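Local coordinates for retinol dehydratase (Spodoptera frugiperda, PDB 1FMJ), which binds retinol and adenosine-3',5'-diphosphate on a sulfotransferase fold, on which it probably converts retinol to its dehydrated product, at residues 21-33 with 202-216. Residues are numbered along the deposited sequence; the frame is centred on the assembly and turned at random.
Sequences DKLVKANLGAFPT and YLLNKQSNFKDFWEM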
ATOM      1  N   ASP A  21      -7.922  -8.824 -19.946  1.00 32.46           N
ATOM      2  CA  ASP A  21      -7.483  -7.588 -20.570  1.00 34.30           C
ATOM      3  C   ASP A  21      -8.686  -6.721 -20.912  1.00 34.46           C
ATOM      4  O   ASP A  21      -8.603  -5.498 -20.892  1.00 35.92           O
ATOM      5  CB  ASP A  21      -6.684  -7.885 -21.842  1.00 34.11           C
ATOM      6  CG  ASP A  21      -6.039  -6.641 -22.426  1.00 34.97           C
ATOM      7  OD1 ASP A  21      -5.134  -6.078 -21.772  1.00 35.33           O
ATOM      8  OD2 ASP A  21      -6.437  -6.221 -23.538  1.00 35.03           O
ATOM      9  N   LYS A  22      -9.817  -7.346 -21.215  1.00 34.66           N
ATOM     10  CA  LYS A  22     -10.989  -6.565 -21.565  1.00 34.88           C
ATOM     11  C   LYS A  22     -11.538  -5.780 -20.379  1.00 34.01           C
ATOM     12  O   LYS A  22     -11.840  -4.592 -20.508  1.00 33.42           O
ATOM     13  CB  LYS A  22     -12.086  -7.457 -22.156  1.00 36.28           C
ATOM     14  CG  LYS A  22     -13.182  -6.656 -22.856  1.00 37.68           C
ATOM     15  CD  LYS A  22     -14.059  -7.532 -23.742  1.00 38.89           C
ATOM     16  CE  LYS A  22     -15.070  -6.690 -24.522  1.00 39.74           C
ATOM     17  NZ  LYS A  22     -15.953  -7.525 -25.377  1.00 39.43           N
ATOM     18  N   LEU A  23     -11.669  -6.442 -19.232  1.00 33.08           N
ATOM     19  CA  LEU A  23     -12.190  -5.792 -18.033  1.00 32.73           C
ATOM     20  C   LEU A  23     -11.238  -4.727 -17.504  1.00 33.34           C
ATOM     21  O   LEU A  23     -11.668  -3.714 -16.952  1.00 32.77           O
ATOM     22  CB  LEU A  23     -12.450  -6.818 -16.928  1.00 30.93           C
ATOM     23  CG  LEU A  23     -12.946  -6.214 -15.609  1.00 31.63           C
ATOM     24  CD1 LEU A  23     -14.314  -5.579 -15.833  1.00 31.32           C
ATOM     25  CD2 LEU A  23     -13.021  -7.287 -14.522  1.00 28.88           C
ATOM     26  N   VAL A  24      -9.942  -4.957 -17.657  1.00 33.78           N
ATOM     27  CA  VAL A  24      -8.974  -3.978 -17.186  1.00 33.91           C
ATOM     28  C   VAL A  24      -8.930  -2.770 -18.124  1.00 34.56           C
ATOM     29  O   VAL A  24      -9.073  -1.629 -17.686  1.00 34.89           O
ATOM     30  CB  VAL A  24      -7.569  -4.584 -17.087  1.00 32.96           C
ATOM     31  CG1 VAL A  24      -6.573  -3.513 -16.693  1.00 31.89           C
ATOM     32  CG2 VAL A  24      -7.564  -5.705 -16.072  1.00 32.32           C
ATOM     33  N   LYS A  25      -8.737  -3.030 -19.413  1.00 35.59           N
ATOM     34  CA  LYS A  25      -8.668  -1.972 -20.420  1.00 37.12           C
ATOM     35  C   LYS A  25      -9.972  -1.181 -20.527  1.00 37.44           C
ATOM     36  O   LYS A  25     -10.106  -0.308 -21.387  1.00 38.28           O
ATOM     37  CB  LYS A  25      -8.334  -2.570 -21.792  1.00 37.66           C
ATOM     38  CG  LYS A  25      -6.925  -3.121 -21.929  1.00 38.18           C
ATOM     39  CD  LYS A  25      -5.904  -1.998 -22.001  1.00 38.86           C
ATOM     40  CE  LYS A  25      -4.511  -2.544 -22.243  1.00 39.12           C
ATOM     41  NZ  LYS A  25      -4.138  -3.542 -21.210  1.00 39.54           N
ATOM     42  N   ALA A  26     -10.928  -1.494 -19.659  1.00 37.33           N
ATOM     43  CA  ALA A  26     -12.218  -0.816 -19.659  1.00 36.84           C
ATOM     44  C   ALA A  26     -12.369   0.074 -18.428  1.00 37.17           C
ATOM     45  O   ALA A  26     -13.360   0.785 -18.278  1.00 37.08           O
ATOM     46  CB  ALA A  26     -13.335  -1.842 -19.701  1.00 37.03           C
ATOM     47  N   ASN A  27     -11.377   0.020 -17.548  1.00 36.34           N
ATOM     48  CA  ASN A  27     -11.383   0.814 -16.329  1.00 36.02           C
ATOM     49  C   ASN A  27     -10.046   1.509 -16.111  1.00 34.01           C
ATOM     50  O   ASN A  27      -9.993   2.597 -15.540  1.00 33.17           O
ATOM     51  CB  ASN A  27     -11.673  -0.074 -15.119  1.00 37.93           C
ATOM     52  CG  ASN A  27     -13.134  -0.443 -15.002  1.00 41.25           C
ATOM     53  OD1 ASN A  27     -13.757  -0.921 -15.960  1.00 42.67           O
ATOM     54  ND2 ASN A  27     -13.695  -0.229 -13.816  1.00 42.09           N
ATOM     55  N   LEU A  28      -8.973   0.870 -16.570  1.00 32.31           N
ATOM     56  CA  LEU A  28      -7.627   1.407 -16.399  1.00 30.86           C
ATOM     57  C   LEU A  28      -6.932   1.637 -17.743  1.00 30.65           C
ATOM     58  O   LEU A  28      -5.761   2.021 -17.783  1.00 30.03           O
ATOM     59  CB  LEU A  28      -6.793   0.427 -15.572  1.00 30.12           C
ATOM     60  CG  LEU A  28      -7.505  -0.306 -14.429  1.00 29.61           C
ATOM     61  CD1 LEU A  28      -6.654  -1.460 -13.941  1.00 29.80           C
ATOM     62  CD2 LEU A  28      -7.783   0.661 -13.299  1.00 30.38           C
ATOM     63  N   GLY A  29      -7.660   1.402 -18.832  1.00 29.56           N
ATOM     64  CA  GLY A  29      -7.099   1.550 -20.168  1.00 29.23           C
ATOM     65  C   GLY A  29      -6.369   2.849 -20.464  1.00 28.78           C
ATOM     66  O   GLY A  29      -5.291   2.838 -21.052  1.00 29.59           O
ATOM     67  N   ALA A  30      -6.955   3.969 -20.063  1.00 28.20           N
ATOM     68  CA  ALA A  30      -6.348   5.269 -20.308  1.00 26.54           C
ATOM     69  C   ALA A  30      -4.960   5.395 -19.673  1.00 26.17           C
ATOM     70  O   ALA A  30      -4.070   6.037 -20.234  1.00 25.25           O
ATOM     71  CB  ALA A  30      -7.266   6.370 -19.795  1.00 25.98           C
ATOM     72  N   PHE A  31      -4.766   4.789 -18.506  1.00 25.85           N
ATOM     73  CA  PHE A  31      -3.470   4.886 -17.847  1.00 25.24           C
ATOM     74  C   PHE A  31      -2.417   4.166 -18.672  1.00 25.84           C
ATOM     75  O   PHE A  31      -2.650   3.067 -19.158  1.00 25.86           O
ATOM     76  CB  PHE A  31      -3.523   4.289 -16.446  1.00 24.62           C
ATOM     77  CG  PHE A  31      -2.326   4.631 -15.617  1.00 24.30           C
ATOM     78  CD1 PHE A  31      -2.048   5.960 -15.296  1.00 23.63           C
ATOM     79  CD2 PHE A  31      -1.454   3.634 -15.180  1.00 22.06           C
ATOM     80  CE1 PHE A  31      -0.914   6.291 -14.551  1.00 23.36           C
ATOM     81  CE2 PHE A  31      -0.324   3.957 -14.437  1.00 21.50           C
ATOM     82  CZ  PHE A  31      -0.054   5.288 -14.122  1.00 22.45           C
ATOM     83  N   PRO A  32      -1.230   4.777 -18.829  1.00 26.22           N
ATOM     84  CA  PRO A  32      -0.119   4.217 -19.606  1.00 26.43           C
ATOM     85  C   PRO A  32       0.484   2.880 -19.182  1.00 26.04           C
ATOM     86  O   PRO A  32       0.669   1.999 -20.016  1.00 26.48           O
ATOM     87  CB  PRO A  32       0.918   5.342 -19.584  1.00 26.87           C
ATOM     88  CG  PRO A  32       0.070   6.578 -19.504  1.00 27.01           C
ATOM     89  CD  PRO A  32      -0.938   6.170 -18.447  1.00 26.63           C
ATOM     90  N   THR A  33       0.805   2.723 -17.904  1.00 25.85           N
ATOM     91  CA  THR A  33       1.420   1.479 -17.439  1.00 25.75           C
ATOM     92  C   THR A  33       0.458   0.292 -17.509  1.00 25.87           C
ATOM     93  O   THR A  33      -0.699   0.402 -17.109  1.00 26.76           O
ATOM     94  CB  THR A  33       1.926   1.620 -15.992  1.00 25.80           C
ATOM     95  OG1 THR A  33       2.606   2.873 -15.840  1.00 25.45           O
ATOM     96  CG2 THR A  33       2.891   0.500 -15.664  1.00 24.47           C
ATOM     97  N   TYR A 202      -5.386   9.767 -11.030  1.00 20.02           N
ATOM     98  CA  TYR A 202      -5.843   9.677 -12.408  1.00 21.96           C
ATOM     99  C   TYR A 202      -5.586   8.300 -13.013  1.00 23.18           C
ATOM    100  O   TYR A 202      -5.316   8.193 -14.202  1.00 24.22           O
ATOM    101  CB  TYR A 202      -5.151  10.739 -13.275  1.00 20.98           C
ATOM    102  CG  TYR A 202      -5.467  12.169 -12.892  1.00 21.44           C
ATOM    103  CD1 TYR A 202      -4.545  12.950 -12.185  1.00 21.68           C
ATOM    104  CD2 TYR A 202      -6.703  12.732 -13.205  1.00 20.95           C
ATOM    105  CE1 TYR A 202      -4.855  14.259 -11.799  1.00 22.19           C
ATOM    106  CE2 TYR A 202      -7.019  14.028 -12.822  1.00 20.50           C
ATOM    107  CZ  TYR A 202      -6.098  14.784 -12.121  1.00 21.31           C
ATOM    108  OH  TYR A 202      -6.439  16.056 -11.728  1.00 21.95           O
ATOM    109  N   LEU A 203      -5.673   7.254 -12.199  1.00 24.54           N
ATOM    110  CA  LEU A 203      -5.438   5.894 -12.678  1.00 25.97           C
ATOM    111  C   LEU A 203      -6.658   5.284 -13.366  1.00 27.81           C
ATOM    112  O   LEU A 203      -6.522   4.400 -14.218  1.00 28.58           O
ATOM    113  CB  LEU A 203      -5.024   4.983 -11.516  1.00 24.26           C
ATOM    114  CG  LEU A 203      -3.814   5.396 -10.678  1.00 23.25           C
ATOM    115  CD1 LEU A 203      -3.547   4.337  -9.623  1.00 24.20           C
ATOM    116  CD2 LEU A 203      -2.602   5.579 -11.566  1.00 23.41           C
ATOM    117  N   LEU A 204      -7.846   5.759 -13.001  1.00 29.27           N
ATOM    118  CA  LEU A 204      -9.086   5.227 -13.565  1.00 30.65           C
ATOM    119  C   LEU A 204      -9.700   6.064 -14.668  1.00 30.96           C
ATOM    120  O   LEU A 204      -9.577   7.286 -14.674  1.00 32.63           O
ATOM    121  CB  LEU A 204     -10.144   5.061 -12.470  1.00 30.23           C
ATOM    122  CG  LEU A 204      -9.874   4.119 -11.301  1.00 32.03           C
ATOM    123  CD1 LEU A 204     -11.085   4.090 -10.379  1.00 31.33           C
ATOM    124  CD2 LEU A 204      -9.573   2.732 -11.824  1.00 31.19           C
ATOM    125  N   ASN A 205     -10.379   5.390 -15.593  1.00 32.32           N
ATOM    126  CA  ASN A 205     -11.076   6.063 -16.677  1.00 32.90           C
ATOM    127  C   ASN A 205     -12.202   6.835 -15.999  1.00 33.48           C
ATOM    128  O   ASN A 205     -12.936   6.278 -15.183  1.00 33.42           O
ATOM    129  CB  ASN A 205     -11.653   5.036 -17.653  1.00 34.19           C
ATOM    130  CG  ASN A 205     -10.574   4.273 -18.397  1.00 35.15           C
ATOM    131  OD1 ASN A 205      -9.395   4.350 -18.052  1.00 36.07           O
ATOM    132  ND2 ASN A 205     -10.974   3.524 -19.418  1.00 36.08           N
ATOM    133  N   LYS A 206     -12.326   8.116 -16.327  1.00 34.29           N
ATOM    134  CA  LYS A 206     -13.341   8.975 -15.722  1.00 34.83           C
ATOM    135  C   LYS A 206     -14.768   8.437 -15.832  1.00 35.34           C
ATOM    136  O   LYS A 206     -15.578   8.623 -14.917  1.00 36.02           O
ATOM    137  CB  LYS A 206     -13.254  10.375 -16.331  1.00 34.99           C
ATOM    138  N   GLN A 207     -15.075   7.765 -16.940  1.00 35.08           N
ATOM    139  CA  GLN A 207     -16.412   7.218 -17.150  1.00 35.11           C
ATOM    140  C   GLN A 207     -16.657   5.899 -16.414  1.00 35.08           C
ATOM    141  O   GLN A 207     -17.710   5.278 -16.579  1.00 35.68           O
ATOM    142  CB  GLN A 207     -16.670   7.039 -18.642  1.00 36.16           C
ATOM    143  N   SER A 208     -15.685   5.469 -15.611  1.00 33.96           N
ATOM    144  CA  SER A 208     -15.809   4.233 -14.844  1.00 32.46           C
ATOM    145  C   SER A 208     -16.310   4.543 -13.438  1.00 31.67           C
ATOM    146  O   SER A 208     -15.998   5.604 -12.888  1.00 31.53           O
ATOM    147  CB  SER A 208     -14.457   3.509 -14.762  1.00 33.18           C
ATOM    148  OG  SER A 208     -14.104   2.916 -16.007  1.00 34.01           O
ATOM    149  N   ASN A 209     -17.086   3.624 -12.864  1.00 29.00           N
ATOM    150  CA  ASN A 209     -17.628   3.807 -11.518  1.00 28.14           C
ATOM    151  C   ASN A 209     -17.077   2.777 -10.528  1.00 27.43           C
ATOM    152  O   ASN A 209     -16.248   1.933 -10.878  1.00 25.67           O
ATOM    153  CB  ASN A 209     -19.160   3.723 -11.529  1.00 29.02           C
ATOM    154  CG  ASN A 209     -19.668   2.413 -12.100  1.00 29.53           C
ATOM    155  OD1 ASN A 209     -19.089   1.352 -11.867  1.00 30.30           O
ATOM    156  ND2 ASN A 209     -20.769   2.479 -12.845  1.00 32.16           N
ATOM    157  N   PHE A 210     -17.558   2.837  -9.294  1.00 26.09           N
ATOM    158  CA  PHE A 210     -17.074   1.917  -8.279  1.00 26.19           C
ATOM    159  C   PHE A 210     -17.403   0.454  -8.543  1.00 25.57           C
ATOM    160  O   PHE A 210     -16.592  -0.421  -8.260  1.00 25.90           O
ATOM    161  CB  PHE A 210     -17.595   2.295  -6.894  1.00 24.07           C
ATOM    162  CG  PHE A 210     -17.107   1.377  -5.818  1.00 23.90           C
ATOM    163  CD1 PHE A 210     -15.749   1.301  -5.520  1.00 23.36           C
ATOM    164  CD2 PHE A 210     -17.986   0.531  -5.157  1.00 23.38           C
ATOM    165  CE1 PHE A 210     -15.274   0.390  -4.583  1.00 22.56           C
ATOM    166  CE2 PHE A 210     -17.519  -0.381  -4.222  1.00 21.81           C
ATOM    167  CZ  PHE A 210     -16.164  -0.453  -3.935  1.00 23.27           C
ATOM    168  N   LYS A 211     -18.590   0.175  -9.072  1.00 26.11           N
ATOM    169  CA  LYS A 211     -18.949  -1.209  -9.333  1.00 24.78           C
ATOM    170  C   LYS A 211     -18.000  -1.833 -10.344  1.00 24.67           C
ATOM    171  O   LYS A 211     -17.665  -3.009 -10.220  1.00 24.05           O
ATOM    172  CB  LYS A 211     -20.386  -1.325  -9.829  1.00 25.79           C
ATOM    173  CG  LYS A 211     -20.823  -2.765 -10.011  1.00 26.44           C
ATOM    174  CD  LYS A 211     -22.283  -2.869 -10.412  1.00 28.89           C
ATOM    175  CE  LYS A 211     -22.718  -4.320 -10.518  1.00 28.85           C
ATOM    176  NZ  LYS A 211     -24.080  -4.434 -11.117  1.00 30.50           N
ATOM    177  N   ASP A 212     -17.568  -1.062 -11.345  1.00 24.13           N
ATOM    178  CA  ASP A 212     -16.627  -1.591 -12.331  1.00 24.88           C
ATOM    179  C   ASP A 212     -15.300  -1.824 -11.614  1.00 24.27           C
ATOM    180  O   ASP A 212     -14.559  -2.753 -11.927  1.00 23.17           O
ATOM    181  CB  ASP A 212     -16.372  -0.606 -13.472  1.00 27.70           C
ATOM    182  CG  ASP A 212     -17.603  -0.316 -14.287  1.00 29.17           C
ATOM    183  OD1 ASP A 212     -18.418  -1.238 -14.482  1.00 30.44           O
ATOM    184  OD2 ASP A 212     -17.738   0.839 -14.748  1.00 31.95           O
ATOM    185  N   PHE A 213     -14.999  -0.957 -10.658  1.00 23.45           N
ATOM    186  CA  PHE A 213     -13.761  -1.086  -9.909  1.00 22.83           C
ATOM    187  C   PHE A 213     -13.852  -2.342  -9.043  1.00 23.31           C
ATOM    188  O   PHE A 213     -12.884  -3.094  -8.924  1.00 23.40           O
ATOM    189  CB  PHE A 213     -13.526   0.146  -9.033  1.00 20.94           C
ATOM    190  CG  PHE A 213     -12.195   0.139  -8.333  1.00 21.70           C
ATOM    191  CD1 PHE A 213     -11.037   0.519  -9.009  1.00 21.61           C
ATOM    192  CD2 PHE A 213     -12.086  -0.308  -7.022  1.00 20.60           C
ATOM    193  CE1 PHE A 213      -9.788   0.452  -8.385  1.00 20.03           C
ATOM    194  CE2 PHE A 213     -10.837  -0.379  -6.390  1.00 21.68           C
ATOM    195  CZ  PHE A 213      -9.691   0.001  -7.075  1.00 19.30           C
ATOM    196  N   TRP A 214     -15.025  -2.565  -8.449  1.00 23.46           N
ATOM    197  CA  TRP A 214     -15.254  -3.731  -7.597  1.00 23.04           C
ATOM    198  C   TRP A 214     -15.155  -5.048  -8.355  1.00 23.55           C
ATOM    199  O   TRP A 214     -14.633  -6.032  -7.829  1.00 23.99           O
ATOM    200  CB  TRP A 214     -16.619  -3.637  -6.920  1.00 22.32           C
ATOM    201  CG  TRP A 214     -17.089  -4.947  -6.336  1.00 21.98           C
ATOM    202  CD1 TRP A 214     -18.088  -5.747  -6.816  1.00 22.81           C
ATOM    203  CD2 TRP A 214     -16.579  -5.601  -5.169  1.00 21.20           C
ATOM    204  NE1 TRP A 214     -18.234  -6.856  -6.018  1.00 22.29           N
ATOM    205  CE2 TRP A 214     -17.321  -6.791  -4.999  1.00 21.31           C
ATOM    206  CE3 TRP A 214     -15.565  -5.295  -4.247  1.00 20.06           C
ATOM    207  CZ2 TRP A 214     -17.084  -7.678  -3.943  1.00 21.06           C
ATOM    208  CZ3 TRP A 214     -15.328  -6.176  -3.200  1.00 21.64           C
ATOM    209  CH2 TRP A 214     -16.085  -7.355  -3.056  1.00 21.69           C
ATOM    210  N   GLU A 215     -15.673  -5.078  -9.577  1.00 24.37           N
ATOM    211  CA  GLU A 215     -15.607  -6.287 -10.392  1.00 25.45           C
ATOM    212  C   GLU A 215     -14.144  -6.675 -10.578  1.00 24.71           C
ATOM    213  O   GLU A 215     -13.758  -7.830 -10.416  1.00 24.30           O
ATOM    214  CB  GLU A 215     -16.223  -6.050 -11.772  1.00 26.28           C
ATOM    215  CG  GLU A 215     -17.729  -5.818 -11.787  1.00 29.55           C
ATOM    216  CD  GLU A 215     -18.512  -6.998 -11.235  1.00 31.72           C
ATOM    217  OE1 GLU A 215     -18.029  -8.147 -11.373  1.00 30.96           O
ATOM    218  OE2 GLU A 215     -19.614  -6.771 -10.676  1.00 32.08           O
ATOM    219  N   MET A 216     -13.341  -5.679 -10.929  1.00 24.44           N
ATOM    220  CA  MET A 216     -11.919  -5.854 -11.173  1.00 22.21           C
ATOM    221  C   MET A 216     -11.197  -6.274  -9.905  1.00 21.27           C
ATOM    222  O   MET A 216     -10.471  -7.273  -9.890  1.00 19.84           O
ATOM    223  CB  MET A 216     -11.345  -4.539 -11.717  1.00 24.19           C
ATOM    224  CG  MET A 216      -9.829  -4.473 -11.858  1.00 27.00           C
ATOM    225  SD  MET A 216      -9.309  -2.999 -12.814  1.00 33.34           S
ATOM    226  CE  MET A 216     -10.296  -1.684 -12.024  1.00 32.06           C
TER
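N205 and N27 join 21-33 to 202-216 at the middle of this contact. N205 N donates to N27 O (2.8 Å, 165° at the hydrogen), and the N205 side chain points at 21-33, where its OD1 accepts from A30 N at 3.2 Å. With an alanine here OD1 is gone, and A30 N would probably be left without its mate on 202-216.

The tight part lies inward. M216 runs extended until chi3 bends it (47°), which brings SD within 3.3 Å of L28 CD1, the two side chains meeting tip to tip, and sets CE 3.8 Å from N27 CB. L23 CD2 packs on the M216 backbone, 3.8 Å from CA. Further along, L203 CD2 sits over one face of the F31 ring, 3.6 Å from its centroid, a CH-pi contact; both residues also touch the bound retinol.

The solvent side is looser: A26 and A30 are exposed and offer little cover, and the type I turn 205-208 has the exposed K206 and Q207 at its middle. A capping box of N209 and D212 starts helix 210-218. Among its neighbours, L204 and F213 touch helix 187-200, L203 touches strand 43-46, and F210 and W214 pack against helix 325-338 and F323.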